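Local coordinates for uncharacterized protein (Bacteroides eggerthii DSM 20697, PDB 4ECO), which is of unknown function but, as a leucine-rich repeat protein, probably binds other proteins through its long curved solenoid, at residues Ile195-Lys200 / Cys224-Asn229; Lys36-Ala41 / Asp99-Leu104; Glu108-Gly113 / Met203-Leu208; Met213-Phe218 / Glu255-Pro260. All blocks are in the same frame, centred on the assembly; numbering follows the deposited sequence.

Interaction 1: residues Ile195-Lys200 / Cys224-Asn229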
loop_
_atom_site.group_PDB
_atom_site.type_symbol
_atom_site.label_atom_id
_atom_site.label_comp_id
_atom_site.label_asym_id
_atom_site.label_seq_id
_atom_site.Cartn_x
_atom_site.Cartn_y
_atom_site.Cartn_z
ATOM N N ILE A 195 -8.932 27.513 -3.282
ATOM C CA ILE A 195 -10.270 27.412 -3.855
ATOM C C ILE A 195 -11.234 27.379 -2.656
ATOM O O ILE A 195 -11.176 26.454 -1.856
ATOM C CB ILE A 195 -10.445 26.192 -4.815
ATOM C CG1 ILE A 195 -9.354 26.048 -5.909
ATOM C CG2 ILE A 195 -11.860 26.091 -5.379
ATOM C CD1 ILE A 195 -9.232 27.137 -6.817
ATOM N N THR A 196 -12.088 28.400 -2.510
ATOM C CA THR A 196 -12.988 28.518 -1.363
ATOM C C THR A 196 -14.434 28.167 -1.709
ATOM O O THR A 196 -15.259 28.039 -0.808
ATOM C CB THR A 196 -12.913 29.949 -0.805
ATOM O OG1 THR A 196 -13.194 30.893 -1.851
ATOM C CG2 THR A 196 -11.554 30.254 -0.179
ATOM N N PHE A 197 -14.736 27.989 -2.992
ATOM C CA PHE A 197 -16.083 27.711 -3.462
ATOM C C PHE A 197 -16.036 27.002 -4.821
ATOM O O PHE A 197 -15.154 27.284 -5.643
ATOM C CB PHE A 197 -16.856 29.057 -3.576
ATOM C CG PHE A 197 -18.345 28.954 -3.729
ATOM C CD1 PHE A 197 -18.920 28.765 -4.978
ATOM C CD2 PHE A 197 -19.180 29.053 -2.625
ATOM C CE1 PHE A 197 -20.299 28.613 -5.111
ATOM C CE2 PHE A 197 -20.561 28.918 -2.763
ATOM C CZ PHE A 197 -21.112 28.713 -4.009
ATOM N N VAL A 198 -16.986 26.080 -5.052
ATOM C CA VAL A 198 -17.154 25.372 -6.323
ATOM C C VAL A 198 -18.626 25.472 -6.663
ATOM O O VAL A 198 -19.480 25.066 -5.864
ATOM C CB VAL A 198 -16.633 23.907 -6.403
ATOM C CG1 VAL A 198 -16.639 23.421 -7.849
ATOM C CG2 VAL A 198 -15.234 23.778 -5.832
ATOM N N SER A 199 -18.912 26.043 -7.844
ATOM C CA SER A 199 -20.243 26.280 -8.377
ATOM C C SER A 199 -21.061 24.980 -8.590
ATOM O O SER A 199 -20.541 23.932 -8.983
ATOM C CB SER A 199 -20.130 27.028 -9.705
ATOM O OG SER A 199 -21.362 27.155 -10.393
ATOM N N LYS A 200 -22.364 25.099 -8.347
ATOM C CA LYS A 200 -23.428 24.136 -8.568
ATOM C C LYS A 200 -23.424 23.658 -10.028
ATOM O O LYS A 200 -23.793 22.516 -10.306
ATOM C CB LYS A 200 -24.737 24.895 -8.264
ATOM C CG LYS A 200 -26.024 24.103 -8.194
ATOM C CD LYS A 200 -27.177 25.044 -7.894
ATOM C CE LYS A 200 -28.509 24.336 -7.943
ATOM N NZ LYS A 200 -29.650 25.228 -7.570
ATOM N N CYS A 224 -20.309 22.634 -4.745
ATOM C CA CYS A 224 -21.367 22.408 -5.728
ATOM C C CYS A 224 -22.794 22.295 -5.114
ATOM O O CYS A 224 -23.636 21.523 -5.606
ATOM C CB CYS A 224 -21.040 21.177 -6.568
ATOM S SG CYS A 224 -19.439 21.273 -7.400
ATOM N N GLU A 225 -23.083 23.145 -4.116
ATOM C CA GLU A 225 -24.416 23.245 -3.518
ATOM C C GLU A 225 -25.200 24.433 -4.101
ATOM O O GLU A 225 -26.414 24.337 -4.324
ATOM C CB GLU A 225 -24.343 23.383 -2.000
ATOM C CG GLU A 225 -24.071 22.085 -1.268
ATOM C CD GLU A 225 -24.440 22.103 0.200
ATOM O OE1 GLU A 225 -25.179 23.028 0.621
ATOM O OE2 GLU A 225 -24.017 21.172 0.924
ATOM N N ALA A 226 -24.494 25.547 -4.346
ATOM C CA ALA A 226 -25.101 26.796 -4.780
ATOM C C ALA A 226 -24.387 27.436 -5.963
ATOM O O ALA A 226 -23.270 27.048 -6.326
ATOM C CB ALA A 226 -25.092 27.776 -3.610
ATOM N N TRP A 227 -25.048 28.445 -6.551
ATOM C CA TRP A 227 -24.449 29.228 -7.613
ATOM C C TRP A 227 -23.337 30.068 -7.019
ATOM O O TRP A 227 -23.436 30.483 -5.858
ATOM C CB TRP A 227 -25.484 30.106 -8.310
ATOM C CG TRP A 227 -26.676 29.385 -8.860
ATOM C CD1 TRP A 227 -27.979 29.545 -8.478
ATOM C CD2 TRP A 227 -26.688 28.443 -9.939
ATOM N NE1 TRP A 227 -28.805 28.773 -9.261
ATOM C CE2 TRP A 227 -28.034 28.064 -10.151
ATOM C CE3 TRP A 227 -25.689 27.878 -10.752
ATOM C CZ2 TRP A 227 -28.403 27.134 -11.128
ATOM C CZ3 TRP A 227 -26.063 26.969 -11.730
ATOM C CH2 TRP A 227 -27.404 26.594 -11.896
ATOM N N GLU A 228 -22.262 30.282 -7.777
ATOM C CA GLU A 228 -21.155 31.104 -7.310
ATOM C C GLU A 228 -21.686 32.515 -7.173
ATOM O O GLU A 228 -21.451 33.176 -6.167
ATOM C CB GLU A 228 -19.967 30.990 -8.270
ATOM C CG GLU A 228 -18.701 31.651 -7.770
ATOM C CD GLU A 228 -18.629 33.155 -7.945
ATOM O OE1 GLU A 228 -19.029 33.670 -9.019
ATOM O OE2 GLU A 228 -18.150 33.816 -6.997
ATOM N N ASN A 229 -22.485 32.924 -8.163
ATOM C CA ASN A 229 -23.185 34.195 -8.235
ATOM C C ASN A 229 -24.502 33.953 -8.990
ATOM O O ASN A 229 -24.499 33.820 -10.216
ATOM C CB ASN A 229 -22.296 35.251 -8.900
ATOM C CG ASN A 229 -22.991 36.519 -9.336
ATOM O OD1 ASN A 229 -23.995 36.963 -8.757
ATOM N ND2 ASN A 229 -22.445 37.139 -10.377
HETATM O O HOH W 1 -21.592 25.579 -3.373
#
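C224 meets V198 of strand 194-198 with its backbone, its N donating to V198 O at 2.8 Å. Its sulfur lies beside its own N (chi1 -57°), and from there SG packs on V198 CG1 at 3.6 Å. E225 adds a bridge through water: E225 N donates to an ordered water at 2.9 Å, and that water returns a weak bond to V198 O. A226 O then accepts from K200 N at 3.0 Å and also sits at the edge of the F197 ring, near its plane. These backbone bonds join strand 194-198, which pairs with strand 96-97 in a small parallel sheet of two strands, to the loop between strand 210-214 and helix 233-238, an arrangement consistent with the returning side of leucine-rich repeat coils. W227 turns one indole face to K200, whose CD stands 3.9 Å from the centroid of the six-membered ring, a CH-pi contact over its centre. The lysine spans that distance because its chain is fully extended, CG opposite the backbone N (chi1 -171°). A serine in place of K200 would probably strip this indole face of most of its aliphatic cover. Beyond the indole, E228 crosses F197, its CB 4.0 Å from F197 CE1 and the ring and carboxylate planes nearly perpendicular. R96 pairs with E228 OE2 in a salt bridge and also makes a cation-pi contact with F197.

Interaction 2: residues Lys36-Ala41 / Asp99-Leu104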
loop_
_atom_site.group_PDB
_atom_site.type_symbol
_atom_site.label_atom_id
_atom_site.label_comp_id
_atom_site.label_asym_id
_atom_site.label_seq_id
_atom_site.Cartn_x
_atom_site.Cartn_y
_atom_site.Cartn_z
ATOM N N LYS A 36 -11.471 32.029 -19.654
ATOM C CA LYS A 36 -10.936 33.321 -19.222
ATOM C C LYS A 36 -11.665 33.807 -17.934
ATOM O O LYS A 36 -11.014 34.297 -17.001
ATOM C CB LYS A 36 -11.046 34.342 -20.369
ATOM C CG LYS A 36 -10.733 35.796 -20.027
ATOM C CD LYS A 36 -9.299 36.113 -19.649
ATOM C CE LYS A 36 -9.239 37.588 -19.321
ATOM N NZ LYS A 36 -7.904 37.990 -18.821
ATOM N N GLU A 37 -12.985 33.601 -17.865
ATOM C CA GLU A 37 -13.758 34.009 -16.700
ATOM C C GLU A 37 -13.350 33.151 -15.461
ATOM O O GLU A 37 -13.225 33.683 -14.354
ATOM C CB GLU A 37 -15.256 33.912 -17.006
ATOM C CG GLU A 37 -16.098 34.813 -16.119
ATOM C CD GLU A 37 -17.494 35.105 -16.632
ATOM O OE1 GLU A 37 -17.637 35.419 -17.839
ATOM O OE2 GLU A 37 -18.438 35.074 -15.806
ATOM N N ILE A 38 -13.080 31.848 -15.681
ATOM C CA ILE A 38 -12.616 30.915 -14.648
ATOM C C ILE A 38 -11.231 31.389 -14.150
ATOM O O ILE A 38 -11.029 31.515 -12.946
ATOM C CB ILE A 38 -12.604 29.458 -15.202
ATOM C CG1 ILE A 38 -14.043 28.908 -15.220
ATOM C CG2 ILE A 38 -11.654 28.529 -14.396
ATOM C CD1 ILE A 38 -14.278 27.746 -16.180
ATOM N N TRP A 39 -10.310 31.674 -15.084
ATOM C CA TRP A 39 -8.956 32.178 -14.824
ATOM C C TRP A 39 -9.035 33.472 -13.992
ATOM O O TRP A 39 -8.409 33.544 -12.939
ATOM C CB TRP A 39 -8.234 32.406 -16.168
ATOM C CG TRP A 39 -6.766 32.700 -16.056
ATOM C CD1 TRP A 39 -5.761 31.800 -15.829
ATOM C CD2 TRP A 39 -6.127 33.955 -16.320
ATOM N NE1 TRP A 39 -4.535 32.432 -15.876
ATOM C CE2 TRP A 39 -4.730 33.748 -16.212
ATOM C CE3 TRP A 39 -6.592 35.224 -16.687
ATOM C CZ2 TRP A 39 -3.807 34.774 -16.417
ATOM C CZ3 TRP A 39 -5.672 36.251 -16.832
ATOM C CH2 TRP A 39 -4.301 36.018 -16.696
ATOM N N ASP A 40 -9.884 34.442 -14.419
ATOM C CA ASP A 40 -10.107 35.717 -13.720
ATOM C C ASP A 40 -10.599 35.519 -12.280
ATOM O O ASP A 40 -10.049 36.141 -11.365
ATOM C CB ASP A 40 -11.120 36.590 -14.478
ATOM C CG ASP A 40 -10.625 37.181 -15.781
ATOM O OD1 ASP A 40 -9.393 37.304 -15.947
ATOM O OD2 ASP A 40 -11.475 37.558 -16.622
ATOM N N ALA A 41 -11.614 34.654 -12.082
ATOM C CA ALA A 41 -12.208 34.349 -10.786
ATOM C C ALA A 41 -11.231 33.632 -9.828
ATOM O O ALA A 41 -11.353 33.762 -8.603
ATOM C CB ALA A 41 -13.433 33.479 -10.987
ATOM N N ASP A 99 -19.852 30.135 -12.110
ATOM C CA ASP A 99 -20.938 29.429 -12.784
ATOM C C ASP A 99 -20.636 29.230 -14.262
ATOM O O ASP A 99 -21.299 28.418 -14.910
ATOM C CB ASP A 99 -22.265 30.197 -12.602
ATOM C CG ASP A 99 -22.566 30.531 -11.153
ATOM O OD1 ASP A 99 -22.542 29.607 -10.307
ATOM O OD2 ASP A 99 -22.741 31.716 -10.852
ATOM N N ALA A 100 -19.618 29.943 -14.779
ATOM C CA ALA A 100 -19.136 29.878 -16.163
ATOM C C ALA A 100 -18.645 28.450 -16.527
ATOM O O ALA A 100 -18.640 28.084 -17.709
ATOM C CB ALA A 100 -18.007 30.888 -16.371
ATOM N N ILE A 101 -18.289 27.641 -15.506
ATOM C CA ILE A 101 -17.794 26.276 -15.651
ATOM C C ILE A 101 -18.825 25.417 -16.426
ATOM O O ILE A 101 -18.411 24.606 -17.260
ATOM C CB ILE A 101 -17.409 25.664 -14.261
ATOM C CG1 ILE A 101 -16.648 24.332 -14.373
ATOM C CG2 ILE A 101 -18.556 25.578 -13.266
ATOM C CD1 ILE A 101 -15.156 24.478 -14.311
ATOM N N GLY A 102 -20.124 25.685 -16.214
ATOM C CA GLY A 102 -21.252 24.991 -16.842
ATOM C C GLY A 102 -21.347 25.093 -18.357
ATOM O O GLY A 102 -22.074 24.326 -18.984
ATOM N N GLN A 103 -20.591 26.017 -18.958
ATOM C CA GLN A 103 -20.513 26.228 -20.403
ATOM C C GLN A 103 -19.748 25.081 -21.084
ATOM O O GLN A 103 -20.104 24.672 -22.199
ATOM C CB GLN A 103 -19.835 27.597 -20.698
ATOM C CG GLN A 103 -19.523 27.906 -22.166
ATOM C CD GLN A 103 -20.663 27.670 -23.128
ATOM O OE1 GLN A 103 -21.829 28.023 -22.883
ATOM N NE2 GLN A 103 -20.331 27.056 -24.245
ATOM N N LEU A 104 -18.705 24.575 -20.407
ATOM C CA LEU A 104 -17.794 23.542 -20.888
ATOM C C LEU A 104 -18.459 22.188 -20.830
ATOM O O LEU A 104 -18.006 21.316 -20.092
ATOM C CB LEU A 104 -16.506 23.546 -20.025
ATOM C CG LEU A 104 -15.791 24.872 -19.792
ATOM C CD1 LEU A 104 -14.518 24.643 -19.039
ATOM C CD2 LEU A 104 -15.490 25.565 -21.089
#
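D99 OD1 is gripped by two groups, S199 OG and E228 N, while D99 OD2 takes N229 N and S232 OG; this is likely to steady the start of the 3-10 segment whose next residue, A100, packs on helix 27-41. A100 CB faces E37 CB at 4.1 Å, methyl against methylene. I38 makes most of the contact. Its CG1 lies beside the backbone N and CD1 runs on almost fully extended (chi2 158°), which carries that methyl out from the helix to the opposite segment. There I38 CD1 touches I101 CA at 3.8 Å and I101 CD1 at 3.9 Å, the two isoleucine side chains crossing at about a right angle. L104 closes the group from further along, its CD1 4.2 Å from I38 CD1, and it also packs on A34 of the same helix and on V83 and L86 of strand 83-87. Q103 reaches E27, D31 and K30, adding polar ties to the earlier turns of the helix. Between 36-41 and 99-104 themselves no hydrogen bond forms: methyl and methylene groups meet, so the helix is held here by apolar burial, with no directional bond across the interface.

Interaction 3: residues Glu108-Gly113 / Met203-Leu208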
loop_
_atom_site.group_PDB
_atom_site.type_symbol
_atom_site.label_atom_id
_atom_site.label_comp_id
_atom_site.label_asym_id
_atom_site.label_seq_id
_atom_site.Cartn_x
_atom_site.Cartn_y
_atom_site.Cartn_z
ATOM N N GLU A 108 -14.861 16.044 -20.112
ATOM C CA GLU A 108 -14.800 14.645 -19.677
ATOM C C GLU A 108 -13.979 14.543 -18.407
ATOM O O GLU A 108 -14.346 13.809 -17.509
ATOM C CB GLU A 108 -14.207 13.733 -20.761
ATOM C CG GLU A 108 -15.112 13.375 -21.928
ATOM C CD GLU A 108 -14.443 12.482 -22.968
ATOM O OE1 GLU A 108 -13.795 11.484 -22.570
ATOM O OE2 GLU A 108 -14.562 12.782 -24.182
ATOM N N VAL A 109 -12.870 15.291 -18.312
ATOM C CA VAL A 109 -12.022 15.279 -17.118
ATOM C C VAL A 109 -11.929 16.693 -16.536
ATOM O O VAL A 109 -11.886 17.669 -17.275
ATOM C CB VAL A 109 -10.616 14.652 -17.370
ATOM C CG1 VAL A 109 -10.739 13.221 -17.921
ATOM C CG2 VAL A 109 -9.757 15.504 -18.302
ATOM N N LEU A 110 -11.922 16.792 -15.202
ATOM C CA LEU A 110 -11.819 18.045 -14.450
ATOM C C LEU A 110 -11.063 17.851 -13.140
ATOM O O LEU A 110 -11.464 17.022 -12.316
ATOM C CB LEU A 110 -13.223 18.592 -14.162
ATOM C CG LEU A 110 -13.341 19.891 -13.366
ATOM C CD1 LEU A 110 -12.750 21.106 -14.136
ATOM C CD2 LEU A 110 -14.793 20.152 -13.032
ATOM N N ALA A 111 -9.974 18.629 -12.941
ATOM C CA ALA A 111 -9.176 18.617 -11.694
ATOM C C ALA A 111 -8.999 20.046 -11.147
ATOM O O ALA A 111 -8.557 20.961 -11.871
ATOM C CB ALA A 111 -7.816 17.969 -11.909
ATOM N N LEU A 112 -9.385 20.226 -9.879
ATOM C CA LEU A 112 -9.257 21.490 -9.148
ATOM C C LEU A 112 -8.097 21.378 -8.178
ATOM O O LEU A 112 -7.731 22.324 -7.483
ATOM C CB LEU A 112 -10.562 21.845 -8.400
ATOM C CG LEU A 112 -11.864 21.899 -9.208
ATOM C CD1 LEU A 112 -12.999 22.252 -8.319
ATOM C CD2 LEU A 112 -11.780 22.855 -10.379
ATOM N N GLY A 113 -7.537 20.183 -8.146
ATOM C CA GLY A 113 -6.432 19.792 -7.290
ATOM C C GLY A 113 -6.433 18.294 -7.239
ATOM O O GLY A 113 -7.378 17.689 -7.736
HETATM N N MSE A 203 -23.153 20.245 -12.440
HETATM C CA MSE A 203 -24.316 19.404 -12.813
HETATM C C MSE A 203 -24.693 19.528 -14.298
HETATM O O MSE A 203 -25.524 18.752 -14.789
HETATM C CB MSE A 203 -25.556 19.801 -12.007
HETATM C CG MSE A 203 -25.447 19.670 -10.504
HETATM SE SE MSE A 203 -27.180 20.194 -9.771
HETATM C CE MSE A 203 -26.708 20.386 -7.889
ATOM N N ARG A 204 -24.182 20.575 -14.978
ATOM C CA ARG A 204 -24.449 20.788 -16.390
ATOM C C ARG A 204 -23.501 19.939 -17.238
ATOM O O ARG A 204 -23.863 19.569 -18.360
ATOM C CB ARG A 204 -24.330 22.271 -16.751
ATOM C CG ARG A 204 -25.068 22.636 -18.038
ATOM C CD ARG A 204 -25.269 24.124 -18.114
ATOM N NE ARG A 204 -25.989 24.552 -19.311
ATOM C CZ ARG A 204 -25.408 24.910 -20.451
ATOM N NH1 ARG A 204 -24.086 24.895 -20.566
ATOM N NH2 ARG A 204 -26.143 25.298 -21.484
ATOM N N LEU A 205 -22.315 19.594 -16.697
ATOM C CA LEU A 205 -21.283 18.809 -17.397
ATOM C C LEU A 205 -21.656 17.328 -17.363
ATOM O O LEU A 205 -21.022 16.524 -16.680
ATOM C CB LEU A 205 -19.888 19.063 -16.774
ATOM C CG LEU A 205 -19.558 20.517 -16.383
ATOM C CD1 LEU A 205 -18.281 20.596 -15.602
ATOM C CD2 LEU A 205 -19.549 21.451 -17.583
ATOM N N THR A 206 -22.701 16.973 -18.122
ATOM C CA THR A 206 -23.266 15.618 -18.165
ATOM C C THR A 206 -22.309 14.612 -18.829
ATOM O O THR A 206 -22.590 13.412 -18.767
ATOM C CB THR A 206 -24.641 15.608 -18.878
ATOM O OG1 THR A 206 -24.500 16.040 -20.234
ATOM C CG2 THR A 206 -25.689 16.467 -18.155
ATOM N N LYS A 207 -21.181 15.073 -19.428
ATOM C CA LYS A 207 -20.221 14.177 -20.083
ATOM C C LYS A 207 -18.999 13.909 -19.178
ATOM O O LYS A 207 -18.139 13.098 -19.549
ATOM C CB LYS A 207 -19.774 14.743 -21.450
ATOM C CG LYS A 207 -20.916 14.904 -22.434
ATOM C CD LYS A 207 -20.454 15.046 -23.861
ATOM C CE LYS A 207 -21.656 15.277 -24.742
ATOM N NZ LYS A 207 -21.328 15.122 -26.182
ATOM N N LEU A 208 -18.952 14.552 -17.981
ATOM C CA LEU A 208 -17.871 14.448 -16.996
ATOM C C LEU A 208 -17.670 12.999 -16.566
ATOM O O LEU A 208 -18.629 12.334 -16.204
ATOM C CB LEU A 208 -18.158 15.343 -15.767
ATOM C CG LEU A 208 -16.961 15.804 -14.923
ATOM C CD1 LEU A 208 -15.962 16.623 -15.759
ATOM C CD2 LEU A 208 -17.419 16.618 -13.720
#
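L110 and L208 carry this contact, with L208 CD1 set 3.7 Å from L110 CB. In L208 the CG lies opposite the backbone N (chi1 -156°), which swings its branched end back toward strand 109-111 although the side chain leaves the backbone at a slant. The same CD1 comes within 3.7 Å of E108 O, so this one methyl lies against both a backbone carbonyl and the base of L110. L110 has a similar first torsion, its CG beside its own carbonyl carbon (chi1 179°), and its side chain starts toward the loop. Its CD2 meets L205 CD1 more loosely, at 4.4 Å. The two loop leucines stand at the ends of a type I turn, closed by L208 N donating to L205 O, and this brings both to the same partner. Nearer the charged groups, E108 CG rests 3.9 Å from K207 O, while the charged ends themselves go to other residues: E108 OE1 to R209 and to N132 N, K207 NZ to E106. No hydrogen bond joins the two segments directly. The leucines are consistent with the inward-facing apolar positions of a leucine-rich repeat. Strand 109-111 runs between strands 83-87 and 210-214, with L110 packed on L86 and F211 from these two neighbours, while R204 lies against Q237 and Y238 of helix 233-238.

Interaction 4: residues Met213-Phe218 / Glu255-Pro260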
loop_
_atom_site.group_PDB
_atom_site.type_symbol
_atom_site.label_atom_id
_atom_site.label_comp_id
_atom_site.label_asym_id
_atom_site.label_seq_id
_atom_site.Cartn_x
_atom_site.Cartn_y
_atom_site.Cartn_z
HETATM N N MSE A 213 -10.524 16.905 -6.789
HETATM C CA MSE A 213 -10.227 18.101 -6.024
HETATM C C MSE A 213 -9.430 17.693 -4.815
HETATM O O MSE A 213 -9.569 16.564 -4.316
HETATM C CB MSE A 213 -11.462 18.957 -5.667
HETATM C CG MSE A 213 -12.438 18.368 -4.657
HETATM SE SE MSE A 213 -14.243 19.094 -5.036
HETATM C CE MSE A 213 -14.876 17.515 -6.050
ATOM N N GLY A 214 -8.549 18.592 -4.395
ATOM C CA GLY A 214 -7.721 18.335 -3.231
ATOM C C GLY A 214 -6.871 19.491 -2.794
ATOM O O GLY A 214 -6.569 20.386 -3.587
ATOM N N ASN A 215 -6.493 19.472 -1.509
ATOM C CA ASN A 215 -5.611 20.411 -0.798
ATOM C C ASN A 215 -6.204 21.836 -0.828
ATOM O O ASN A 215 -5.474 22.819 -0.899
ATOM C CB ASN A 215 -4.201 20.343 -1.383
ATOM C CG ASN A 215 -3.764 18.928 -1.688
ATOM O OD1 ASN A 215 -3.539 18.121 -0.794
ATOM N ND2 ASN A 215 -3.749 18.559 -2.957
ATOM N N SER A 216 -7.548 21.913 -0.714
ATOM C CA SER A 216 -8.357 23.131 -0.771
ATOM C C SER A 216 -8.905 23.513 0.580
ATOM O O SER A 216 -9.244 22.631 1.371
ATOM C CB SER A 216 -9.522 22.953 -1.744
ATOM O OG SER A 216 -9.134 23.085 -3.104
ATOM N N PRO A 217 -9.066 24.820 0.853
ATOM C CA PRO A 217 -9.564 25.231 2.175
ATOM C C PRO A 217 -11.083 25.355 2.264
ATOM O O PRO A 217 -11.584 25.818 3.302
ATOM C CB PRO A 217 -8.925 26.602 2.367
ATOM C CG PRO A 217 -8.739 27.135 0.996
ATOM C CD PRO A 217 -8.684 25.995 0.037
ATOM N N PHE A 218 -11.819 24.954 1.201
ATOM C CA PHE A 218 -13.275 25.116 1.204
ATOM C C PHE A 218 -13.958 24.203 2.234
ATOM O O PHE A 218 -13.373 23.228 2.706
ATOM C CB PHE A 218 -13.898 24.895 -0.194
ATOM C CG PHE A 218 -13.399 23.731 -1.023
ATOM C CD1 PHE A 218 -13.200 22.474 -0.449
ATOM C CD2 PHE A 218 -13.238 23.859 -2.399
ATOM C CE1 PHE A 218 -12.796 21.387 -1.228
ATOM C CE2 PHE A 218 -12.823 22.767 -3.171
ATOM C CZ PHE A 218 -12.611 21.533 -2.581
ATOM N N GLU A 255 -12.595 12.413 -6.593
ATOM C CA GLU A 255 -11.624 12.570 -5.510
ATOM C C GLU A 255 -11.831 13.911 -4.789
ATOM O O GLU A 255 -11.930 14.962 -5.436
ATOM C CB GLU A 255 -10.199 12.453 -6.036
ATOM C CG GLU A 255 -9.161 12.833 -4.994
ATOM C CD GLU A 255 -7.713 12.582 -5.353
ATOM O OE1 GLU A 255 -7.307 11.402 -5.407
ATOM O OE2 GLU A 255 -6.971 13.569 -5.538
ATOM N N VAL A 256 -11.947 13.846 -3.449
ATOM C CA VAL A 256 -12.034 14.978 -2.509
ATOM C C VAL A 256 -10.962 14.684 -1.460
ATOM O O VAL A 256 -11.224 14.022 -0.458
ATOM C CB VAL A 256 -13.443 15.206 -1.916
ATOM C CG1 VAL A 256 -13.528 16.590 -1.287
ATOM C CG2 VAL A 256 -14.532 15.031 -2.970
ATOM N N TYR A 257 -9.726 15.070 -1.760
ATOM C CA TYR A 257 -8.555 14.681 -0.981
ATOM C C TYR A 257 -7.928 15.830 -0.234
ATOM O O TYR A 257 -7.707 16.895 -0.801
ATOM C CB TYR A 257 -7.515 14.080 -1.957
ATOM C CG TYR A 257 -6.150 13.777 -1.384
ATOM C CD1 TYR A 257 -5.867 12.535 -0.829
ATOM C CD2 TYR A 257 -5.100 14.685 -1.517
ATOM C CE1 TYR A 257 -4.590 12.226 -0.362
ATOM C CE2 TYR A 257 -3.827 14.399 -1.026
ATOM C CZ TYR A 257 -3.571 13.160 -0.466
ATOM O OH TYR A 257 -2.308 12.853 -0.007
ATOM N N ASN A 258 -7.548 15.562 1.019
ATOM C CA ASN A 258 -6.841 16.476 1.909
ATOM C C ASN A 258 -7.453 17.888 1.877
ATOM O O ASN A 258 -6.795 18.842 1.445
ATOM C CB ASN A 258 -5.353 16.507 1.529
ATOM C CG ASN A 258 -4.447 17.202 2.489
ATOM O OD1 ASN A 258 -4.744 17.356 3.672
ATOM N ND2 ASN A 258 -3.318 17.654 1.992
ATOM N N CYS A 259 -8.726 18.011 2.298
ATOM C CA CYS A 259 -9.378 19.315 2.402
ATOM C C CYS A 259 -9.634 19.537 3.903
ATOM O O CYS A 259 -10.589 18.988 4.477
ATOM C CB CYS A 259 -10.632 19.384 1.540
ATOM S SG CYS A 259 -10.320 19.193 -0.241
ATOM N N PRO A 260 -8.654 20.204 4.581
ATOM C CA PRO A 260 -8.672 20.293 6.054
ATOM C C PRO A 260 -9.871 20.986 6.683
ATOM O O PRO A 260 -10.122 20.733 7.873
ATOM C CB PRO A 260 -7.414 21.094 6.372
ATOM C CG PRO A 260 -7.095 21.818 5.139
ATOM C CD PRO A 260 -7.437 20.848 4.052
#
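Strands 210-214 and 253-257 run parallel here, M213 N donating to E255 O at 2.8 Å and Y257 N to M213 O at 3.0 Å. Selenomethionine M213 and V256 point the same way and lie side by side, M213 CG 4.0 Å from V256 CG1. Past the strand ends N215 takes over: its OD1 accepts from N258 ND2 at 2.8 Å in the carbonyl plane, with the two amides 80° apart. N258 ND2 also donates to Q187 O and N258 OD1 accepts from G189 N, while N215 ND2 donates to S114 O. With an alanine here instead of N215, N258 ND2 would probably lose one of its two acceptors and S114 O this donor. C259 SG comes obliquely to the F218 ring, 3.5 Å from CE1, a sulfur-aromatic contact; S216 CB covers one face of that ring. C259 N and V256 O are held in turn by N283 of the next coil. The N215 side chain is about 7 Å from the sodium ion bound by E117 and S192. S216 and C259 occupy the Asn/Cys position of the LxxLxLxxN/C pattern, consistent with successive coils of a leucine-rich repeat solenoid.

In the fold
All four contacts lie toward the N-terminal end of the solenoid, on one side of the chain's centre. Interaction 2 closes before any of the others opens along the chain, joining helix 27-41 to the segment before strand 109-111; its centre is 12 Å from that of interaction 1 and 13 Å from that of interaction 3, and it touches both. Interaction 1 crosses interactions 3 and 4 along the chain, and V198 packs on L112 and F218 to link them. Interactions 3 and 4 share the neighbouring strands 109-111 and 210-214, with centres 16 Å apart. Interactions 2 and 4 do not touch. The contacts thus join helix 27-41, strand 194-198 and neighbouring parallel strands into one packed N-terminal part.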